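Long-range contact in purine nucleosidase, (IunH-1) (Sulfolobus solfataricus, PDB 3T8J), which is a purine nucleosidase of the IunH type that carries a bound sodium ion and has an alpha/beta fold built on a mostly parallel sheet: residues 74-86 and 214-226. Residues are numbered along the deposited sequence; the frame is centred on the assembly and turned at random.
Sequences TVEKVHGKGGIGD and YVSMYLHYRQYSS
One short helical turn and the glycine-rich loop behind it, residues 76-85, dock through His220, Tyr221 and Tyr224 on the kinked helix 209-227 in this nucleosidase fold, with the side chain of His79 about 8 Å from the bound sodium ion. The single direct hydrogen bond across the contact runs from His220 NE2 to Lys77 O, 2.8 Å long and nearly straight at 168°; the oxygen lies in the imidazole plane, but the donor stands above the carbonyl plane. Holding CG anti to the backbone N (chi1 178°) carries that ring out to the loop, where Gly80 CA sits over one face in a CH-pi contact, 4.0 Å from the ring centroid. Val78 divides its branches: CG1 lies 3.7 Å from Tyr221 CE1, while CG2 rests over the face of Tyr224. The His79 and Tyr221 rings are offset, with planes at 18° and little overlap, and His79 ND1 is hydrogen-bonded to Glu12 OE1. One turn before His220 on the helix, Ile84 CG2 meets Met217 SD at 3.9 Å. At the outer end a water joins Lys77 NZ to Tyr224 OH; Tyr224 OH also hydrogen-bonds the carboxylate, and Lys77 NZ the backbone O, of Asp280 of the second subunit, bringing this corner into the subunit interface. Val78 O, buried without a hydrogen-bond partner, receives a CA-H...O contact from Tyr221 CA at 3.6 Å.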
ATOM      1  N   THR A  74      -0.748  18.209  15.723  1.00 21.49           N
ATOM      2  CA  THR A  74       0.110  19.269  16.197  1.00 21.59           C
ATOM      3  C   THR A  74       1.079  18.714  17.266  1.00 22.63           C
ATOM      4  O   THR A  74       0.854  17.617  17.809  1.00 24.92           O
ATOM      5  CB  THR A  74      -0.698  20.438  16.729  1.00 22.80           C
ATOM      6  OG1 THR A  74      -1.578  19.958  17.759  1.00 23.85           O
ATOM      7  CG2 THR A  74      -1.507  21.117  15.592  1.00 23.82           C
ATOM      8  N   VAL A  75       2.145  19.460  17.538  1.00 22.21           N
ATOM      9  CA  VAL A  75       3.177  19.072  18.496  1.00 23.16           C
ATOM     10  C   VAL A  75       3.481  20.190  19.536  1.00 24.21           C
ATOM     11  O   VAL A  75       4.631  20.628  19.717  1.00 23.84           O
ATOM     12  CB  VAL A  75       4.443  18.543  17.796  1.00 22.90           C
ATOM     13  CG1 VAL A  75       4.176  17.114  17.242  1.00 24.42           C
ATOM     14  CG2 VAL A  75       4.885  19.491  16.684  1.00 23.93           C
ATOM     15  N   GLU A  76       2.435  20.646  20.223  0.50 24.31           N
ATOM     16  CA  GLU A  76       2.625  21.617  21.303  0.50 25.34           C
ATOM     17  C   GLU A  76       3.470  21.033  22.445  0.50 25.50           C
ATOM     18  O   GLU A  76       4.072  21.795  23.205  0.50 26.96           O
ATOM     19  CB  GLU A  76       1.279  22.200  21.776  0.50 26.16           C
ATOM     20  CG  GLU A  76       0.660  23.130  20.703  0.50 25.82           C
ATOM     21  CD  GLU A  76      -0.843  23.340  20.821  0.50 27.62           C
ATOM     22  OE1 GLU A  76      -1.401  23.131  21.912  0.50 28.53           O
ATOM     23  OE2 GLU A  76      -1.477  23.729  19.808  0.50 24.12           O
ATOM     24  N   LYS A  77       3.562  19.703  22.557  1.00 25.17           N
ATOM     25  CA  LYS A  77       4.483  19.105  23.541  1.00 26.50           C
ATOM     26  C   LYS A  77       5.946  19.481  23.229  1.00 26.93           C
ATOM     27  O   LYS A  77       6.789  19.594  24.127  1.00 28.66           O
ATOM     28  CB  LYS A  77       4.296  17.581  23.646  1.00 27.15           C
ATOM     29  CG  LYS A  77       4.738  16.770  22.417  1.00 26.61           C
ATOM     30  CD  LYS A  77       4.460  15.293  22.574  1.00 27.31           C
ATOM     31  CE  LYS A  77       4.830  14.472  21.342  1.00 27.76           C
ATOM     32  NZ  LYS A  77       4.564  13.006  21.603  1.00 29.04           N
ATOM     33  N   VAL A  78       6.252  19.633  21.931  1.00 25.33           N
ATOM     34  CA  VAL A  78       7.599  19.922  21.494  1.00 25.98           C
ATOM     35  C   VAL A  78       7.927  21.410  21.626  1.00 25.75           C
ATOM     36  O   VAL A  78       9.022  21.764  22.070  1.00 27.56           O
ATOM     37  CB  VAL A  78       7.779  19.480  19.997  1.00 24.87           C
ATOM     38  CG1 VAL A  78       9.163  19.893  19.461  1.00 25.97           C
ATOM     39  CG2 VAL A  78       7.566  17.958  19.814  1.00 25.90           C
ATOM     40  N   HIS A  79       6.994  22.277  21.236  1.00 30.89           N
ATOM     41  CA  HIS A  79       7.254  23.729  21.089  1.00 31.01           C
ATOM     42  C   HIS A  79       6.571  24.607  22.138  1.00 33.79           C
ATOM     43  O   HIS A  79       6.781  25.816  22.144  1.00 35.75           O
ATOM     44  CB  HIS A  79       6.806  24.226  19.698  1.00 29.06           C
ATOM     45  CG  HIS A  79       7.446  23.499  18.560  1.00 29.17           C
ATOM     46  ND1 HIS A  79       8.719  23.793  18.112  1.00 28.23           N
ATOM     47  CD2 HIS A  79       7.001  22.479  17.787  1.00 29.74           C
ATOM     48  CE1 HIS A  79       9.030  22.983  17.114  1.00 29.91           C
ATOM     49  NE2 HIS A  79       8.009  22.166  16.903  1.00 31.22           N
ATOM     50  N   GLY A  80       5.758  24.019  23.002  1.00 33.72           N
ATOM     51  CA  GLY A  80       4.886  24.781  23.912  1.00 35.35           C
ATOM     52  C   GLY A  80       3.547  25.120  23.273  1.00 34.23           C
ATOM     53  O   GLY A  80       3.422  25.138  22.050  1.00 32.31           O
ATOM     54  N   LYS A  81       2.538  25.424  24.098  1.00 36.32           N
ATOM     55  CA  LYS A  81       1.211  25.752  23.557  1.00 36.98           C
ATOM     56  C   LYS A  81       1.250  26.906  22.566  1.00 34.90           C
ATOM     57  O   LYS A  81       0.481  26.926  21.595  1.00 35.68           O
ATOM     58  CB  LYS A  81       0.190  26.064  24.669  1.00 40.43           C
ATOM     59  CG  LYS A  81      -1.260  26.203  24.127  1.00 43.35           C
ATOM     60  CD  LYS A  81      -2.278  26.366  25.268  1.00 50.03           C
ATOM     61  CE  LYS A  81      -3.725  26.528  24.757  1.00 51.41           C
ATOM     62  NZ  LYS A  81      -4.382  25.211  24.487  1.00 55.57           N
ATOM     63  N   GLY A  82       2.132  27.876  22.797  1.00 32.70           N
ATOM     64  CA  GLY A  82       2.193  29.053  21.960  1.00 31.18           C
ATOM     65  C   GLY A  82       3.290  28.969  20.912  1.00 28.62           C
ATOM     66  O   GLY A  82       3.543  29.936  20.196  1.00 28.76           O
ATOM     67  N   GLY A  83       3.985  27.844  20.862  1.00 28.87           N
ATOM     68  CA  GLY A  83       5.049  27.646  19.841  1.00 27.69           C
ATOM     69  C   GLY A  83       6.411  28.222  20.228  1.00 29.04           C
ATOM     70  O   GLY A  83       7.436  27.944  19.572  1.00 28.72           O
ATOM     71  N   ILE A  84       6.437  28.965  21.332  1.00 31.85           N
ATOM     72  CA  ILE A  84       7.620  29.650  21.842  1.00 33.94           C
ATOM     73  C   ILE A  84       7.606  29.476  23.358  1.00 36.17           C
ATOM     74  O   ILE A  84       7.919  30.394  24.119  1.00 39.31           O
ATOM     75  CB  ILE A  84       7.615  31.141  21.423  1.00 33.75           C
ATOM     76  CG1 ILE A  84       6.287  31.824  21.798  1.00 36.38           C
ATOM     77  CG2 ILE A  84       7.846  31.249  19.928  1.00 33.37           C
ATOM     78  CD1 ILE A  84       6.418  33.363  21.888  1.00 41.31           C
ATOM     79  N   GLY A  85       7.264  28.263  23.770  1.00 36.53           N
ATOM     80  CA  GLY A  85       6.890  28.001  25.160  1.00 39.17           C
ATOM     81  C   GLY A  85       5.392  28.152  25.339  1.00 39.19           C
ATOM     82  O   GLY A  85       4.652  28.204  24.371  1.00 36.28           O
ATOM     83  N   ASP A  86       4.926  28.207  26.589  1.00 41.30           N
ATOM     84  CA  ASP A  86       3.467  28.243  26.801  1.00 42.94           C
ATOM     85  C   ASP A  86       2.796  29.618  26.696  1.00 42.42           C
ATOM     86  O   ASP A  86       1.564  29.688  26.726  1.00 43.88           O
ATOM     87  CB  ASP A  86       3.090  27.558  28.131  1.00 46.55           C
ATOM     88  CG  ASP A  86       3.298  26.019  28.084  1.00 49.59           C
ATOM     89  OD1 ASP A  86       3.132  25.361  27.015  1.00 49.02           O
ATOM     90  OD2 ASP A  86       3.621  25.462  29.149  1.00 53.30           O
ATOM     91  N   TYR A 214      15.375  35.142  22.549  1.00 35.38           N
ATOM     92  CA  TYR A 214      15.834  33.814  22.119  1.00 33.23           C
ATOM     93  C   TYR A 214      15.786  32.826  23.285  1.00 33.72           C
ATOM     94  O   TYR A 214      15.232  31.740  23.140  1.00 32.10           O
ATOM     95  CB  TYR A 214      17.255  33.921  21.563  1.00 33.59           C
ATOM     96  CG  TYR A 214      17.936  32.635  21.095  1.00 32.18           C
ATOM     97  CD1 TYR A 214      18.106  32.362  19.735  1.00 31.18           C
ATOM     98  CD2 TYR A 214      18.469  31.738  22.004  1.00 31.11           C
ATOM     99  CE1 TYR A 214      18.768  31.216  19.308  1.00 30.32           C
ATOM    100  CE2 TYR A 214      19.132  30.592  21.592  1.00 31.93           C
ATOM    101  CZ  TYR A 214      19.288  30.345  20.242  1.00 30.86           C
ATOM    102  OH  TYR A 214      19.955  29.195  19.849  1.00 31.57           O
ATOM    103  N   VAL A 215      16.325  33.213  24.443  1.00 36.66           N
ATOM    104  CA  VAL A 215      16.307  32.320  25.610  1.00 38.08           C
ATOM    105  C   VAL A 215      14.858  31.979  25.967  1.00 38.36           C
ATOM    106  O   VAL A 215      14.531  30.797  26.166  1.00 37.95           O
ATOM    107  CB  VAL A 215      17.079  32.921  26.798  1.00 42.61           C
ATOM    108  CG1 VAL A 215      16.871  32.089  28.084  1.00 44.69           C
ATOM    109  CG2 VAL A 215      18.557  33.041  26.442  1.00 43.62           C
ATOM    110  N   SER A 216      13.990  32.988  26.008  1.00 39.12           N
ATOM    111  CA  SER A 216      12.568  32.774  26.331  1.00 41.18           C
ATOM    112  C   SER A 216      11.865  31.830  25.346  1.00 37.58           C
ATOM    113  O   SER A 216      11.069  30.962  25.749  1.00 37.51           O
ATOM    114  CB  SER A 216      11.845  34.117  26.374  1.00 44.53           C
ATOM    115  OG  SER A 216      10.448  33.967  26.590  1.00 49.39           O
ATOM    116  N   MET A 217      12.168  32.004  24.061  1.00 34.78           N
ATOM    117  CA  MET A 217      11.493  31.238  23.004  1.00 32.45           C
ATOM    118  C   MET A 217      11.965  29.804  22.882  1.00 30.10           C
ATOM    119  O   MET A 217      11.207  28.975  22.392  1.00 28.84           O
ATOM    120  CB  MET A 217      11.655  31.922  21.628  1.00 31.32           C
ATOM    121  CG  MET A 217      10.904  33.243  21.467  1.00 33.47           C
ATOM    122  SD  MET A 217      10.765  33.822  19.736  1.00 34.78           S
ATOM    123  CE  MET A 217      12.498  33.881  19.272  1.00 34.92           C
ATOM    124  N   TYR A 218      13.206  29.532  23.303  1.00 29.78           N
ATOM    125  CA  TYR A 218      13.866  28.230  23.079  1.00 28.81           C
ATOM    126  C   TYR A 218      13.941  27.329  24.309  1.00 29.87           C
ATOM    127  O   TYR A 218      14.217  26.142  24.178  1.00 29.90           O
ATOM    128  CB  TYR A 218      15.284  28.410  22.471  1.00 28.16           C
ATOM    129  CG  TYR A 218      15.239  28.705  20.981  1.00 26.35           C
ATOM    130  CD1 TYR A 218      15.032  30.004  20.525  1.00 27.52           C
ATOM    131  CD2 TYR A 218      15.361  27.689  20.025  1.00 25.83           C
ATOM    132  CE1 TYR A 218      14.949  30.296  19.176  1.00 26.31           C
ATOM    133  CE2 TYR A 218      15.284  27.980  18.668  1.00 24.86           C
ATOM    134  CZ  TYR A 218      15.069  29.285  18.249  1.00 25.36           C
ATOM    135  OH  TYR A 218      14.993  29.619  16.897  1.00 25.30           O
ATOM    136  N   LEU A 219      13.658  27.853  25.495  1.00 32.15           N
ATOM    137  CA  LEU A 219      13.814  27.045  26.702  0.50 34.10           C
ATOM    138  C   LEU A 219      13.012  25.743  26.664  1.00 32.98           C
ATOM    139  O   LEU A 219      13.553  24.679  26.975  1.00 33.54           O
ATOM    140  CB  LEU A 219      13.444  27.834  27.953  0.50 38.01           C
ATOM    141  CG  LEU A 219      13.734  27.094  29.264  0.50 42.18           C
ATOM    142  CD1 LEU A 219      15.163  26.529  29.286  0.50 42.06           C
ATOM    143  CD2 LEU A 219      13.504  28.018  30.421  0.50 46.80           C
ATOM    144  N   HIS A 220      11.725  25.821  26.329  1.00 32.30           N
ATOM    145  CA  HIS A 220      10.863  24.615  26.318  1.00 31.43           C
ATOM    146  C   HIS A 220      11.350  23.618  25.270  1.00 29.55           C
ATOM    147  O   HIS A 220      11.469  22.436  25.558  1.00 30.35           O
ATOM    148  CB  HIS A 220       9.380  24.997  26.072  1.00 31.44           C
ATOM    149  CG  HIS A 220       8.444  23.823  26.006  1.00 31.97           C
ATOM    150  ND1 HIS A 220       7.473  23.578  26.953  1.00 35.50           N
ATOM    151  CD2 HIS A 220       8.319  22.836  25.082  1.00 31.30           C
ATOM    152  CE1 HIS A 220       6.813  22.474  26.638  1.00 35.59           C
ATOM    153  NE2 HIS A 220       7.306  22.010  25.498  1.00 32.91           N
ATOM    154  N   TYR A 221      11.625  24.114  24.061  1.00 27.89           N
ATOM    155  CA  TYR A 221      12.113  23.291  22.953  1.00 26.46           C
ATOM    156  C   TYR A 221      13.436  22.611  23.277  1.00 26.55           C
ATOM    157  O   TYR A 221      13.637  21.435  22.954  1.00 27.01           O
ATOM    158  CB  TYR A 221      12.286  24.180  21.724  1.00 25.36           C
ATOM    159  CG  TYR A 221      12.646  23.516  20.408  1.00 24.58           C
ATOM    160  CD1 TYR A 221      11.865  22.508  19.885  1.00 24.53           C
ATOM    161  CD2 TYR A 221      13.721  23.985  19.638  1.00 26.71           C
ATOM    162  CE1 TYR A 221      12.160  21.948  18.628  1.00 27.37           C
ATOM    163  CE2 TYR A 221      14.004  23.436  18.384  1.00 28.14           C
ATOM    164  CZ  TYR A 221      13.225  22.420  17.905  1.00 29.04           C
ATOM    165  OH  TYR A 221      13.490  21.862  16.661  1.00 29.30           O
ATOM    166  N   ARG A 222      14.337  23.338  23.927  1.00 27.32           N
ATOM    167  CA  ARG A 222      15.615  22.766  24.340  1.00 28.63           C
ATOM    168  C   ARG A 222      15.450  21.612  25.348  1.00 30.92           C
ATOM    169  O   ARG A 222      16.075  20.539  25.216  1.00 31.94           O
ATOM    170  CB  ARG A 222      16.511  23.864  24.904  1.00 29.75           C
ATOM    171  CG  ARG A 222      17.903  23.408  25.301  1.00 31.42           C
ATOM    172  CD  ARG A 222      18.745  24.570  25.841  1.00 33.57           C
ATOM    173  NE  ARG A 222      20.129  24.151  26.115  1.00 37.12           N
ATOM    174  CZ  ARG A 222      21.095  24.060  25.194  1.00 37.20           C
ATOM    175  NH1 ARG A 222      20.872  24.363  23.919  1.00 35.23           N
ATOM    176  NH2 ARG A 222      22.306  23.648  25.546  1.00 41.80           N
ATOM    177  N   GLN A 223      14.606  21.812  26.362  1.00 32.31           N
ATOM    178  CA  GLN A 223      14.345  20.749  27.325  1.00 34.81           C
ATOM    179  C   GLN A 223      13.790  19.500  26.636  1.00 32.79           C
ATOM    180  O   GLN A 223      14.228  18.379  26.927  1.00 33.90           O
ATOM    181  CB  GLN A 223      13.376  21.223  28.437  1.00 37.34           C
ATOM    182  CG  GLN A 223      13.282  20.312  29.661  1.00 45.00           C
ATOM    183  CD  GLN A 223      12.441  19.033  29.470  1.00 48.49           C
ATOM    184  OE1 GLN A 223      11.502  18.982  28.660  1.00 49.33           O
ATOM    185  NE2 GLN A 223      12.767  18.008  30.245  1.00 50.01           N
ATOM    186  N   TYR A 224      12.845  19.687  25.710  1.00 30.67           N
ATOM    187  CA  TYR A 224      12.209  18.554  25.062  1.00 29.95           C
ATOM    188  C   TYR A 224      13.213  17.865  24.148  1.00 29.95           C
ATOM    189  O   TYR A 224      13.320  16.634  24.124  1.00 29.66           O
ATOM    190  CB  TYR A 224      10.996  19.003  24.244  1.00 29.52           C
ATOM    191  CG  TYR A 224      10.290  17.861  23.573  1.00 28.98           C
ATOM    192  CD1 TYR A 224       9.222  17.227  24.172  1.00 30.81           C
ATOM    193  CD2 TYR A 224      10.697  17.417  22.313  1.00 29.14           C
ATOM    194  CE1 TYR A 224       8.582  16.166  23.580  1.00 34.74           C
ATOM    195  CE2 TYR A 224      10.067  16.355  21.712  1.00 30.05           C
ATOM    196  CZ  TYR A 224       9.006  15.742  22.328  1.00 31.71           C
ATOM    197  OH  TYR A 224       8.359  14.690  21.726  1.00 35.58           O
ATOM    198  N   SER A 225      13.938  18.665  23.374  1.00 28.99           N
ATOM    199  CA  SER A 225      14.880  18.092  22.406  1.00 29.21           C
ATOM    200  C   SER A 225      15.948  17.232  23.079  1.00 31.74           C
ATOM    201  O   SER A 225      16.341  16.168  22.568  1.00 32.28           O
ATOM    202  CB  SER A 225      15.539  19.199  21.590  1.00 27.97           C
ATOM    203  OG  SER A 225      14.585  19.865  20.764  1.00 29.27           O
ATOM    204  N   SER A 226      16.405  17.681  24.241  1.00 33.67           N
ATOM    205  CA  SER A 226      17.419  16.956  24.990  1.00 37.40           C
ATOM    206  C   SER A 226      16.882  15.694  25.661  1.00 39.77           C
ATOM    207  O   SER A 226      17.548  14.649  25.673  1.00 41.72           O
ATOM    208  CB  SER A 226      18.069  17.880  26.031  1.00 38.73           C
ATOM    209  OG  SER A 226      18.865  18.891  25.404  1.00 39.71           O
TER
HETATM  210  O   HOH W   1       7.019  12.754  23.313  1.00 25.88           O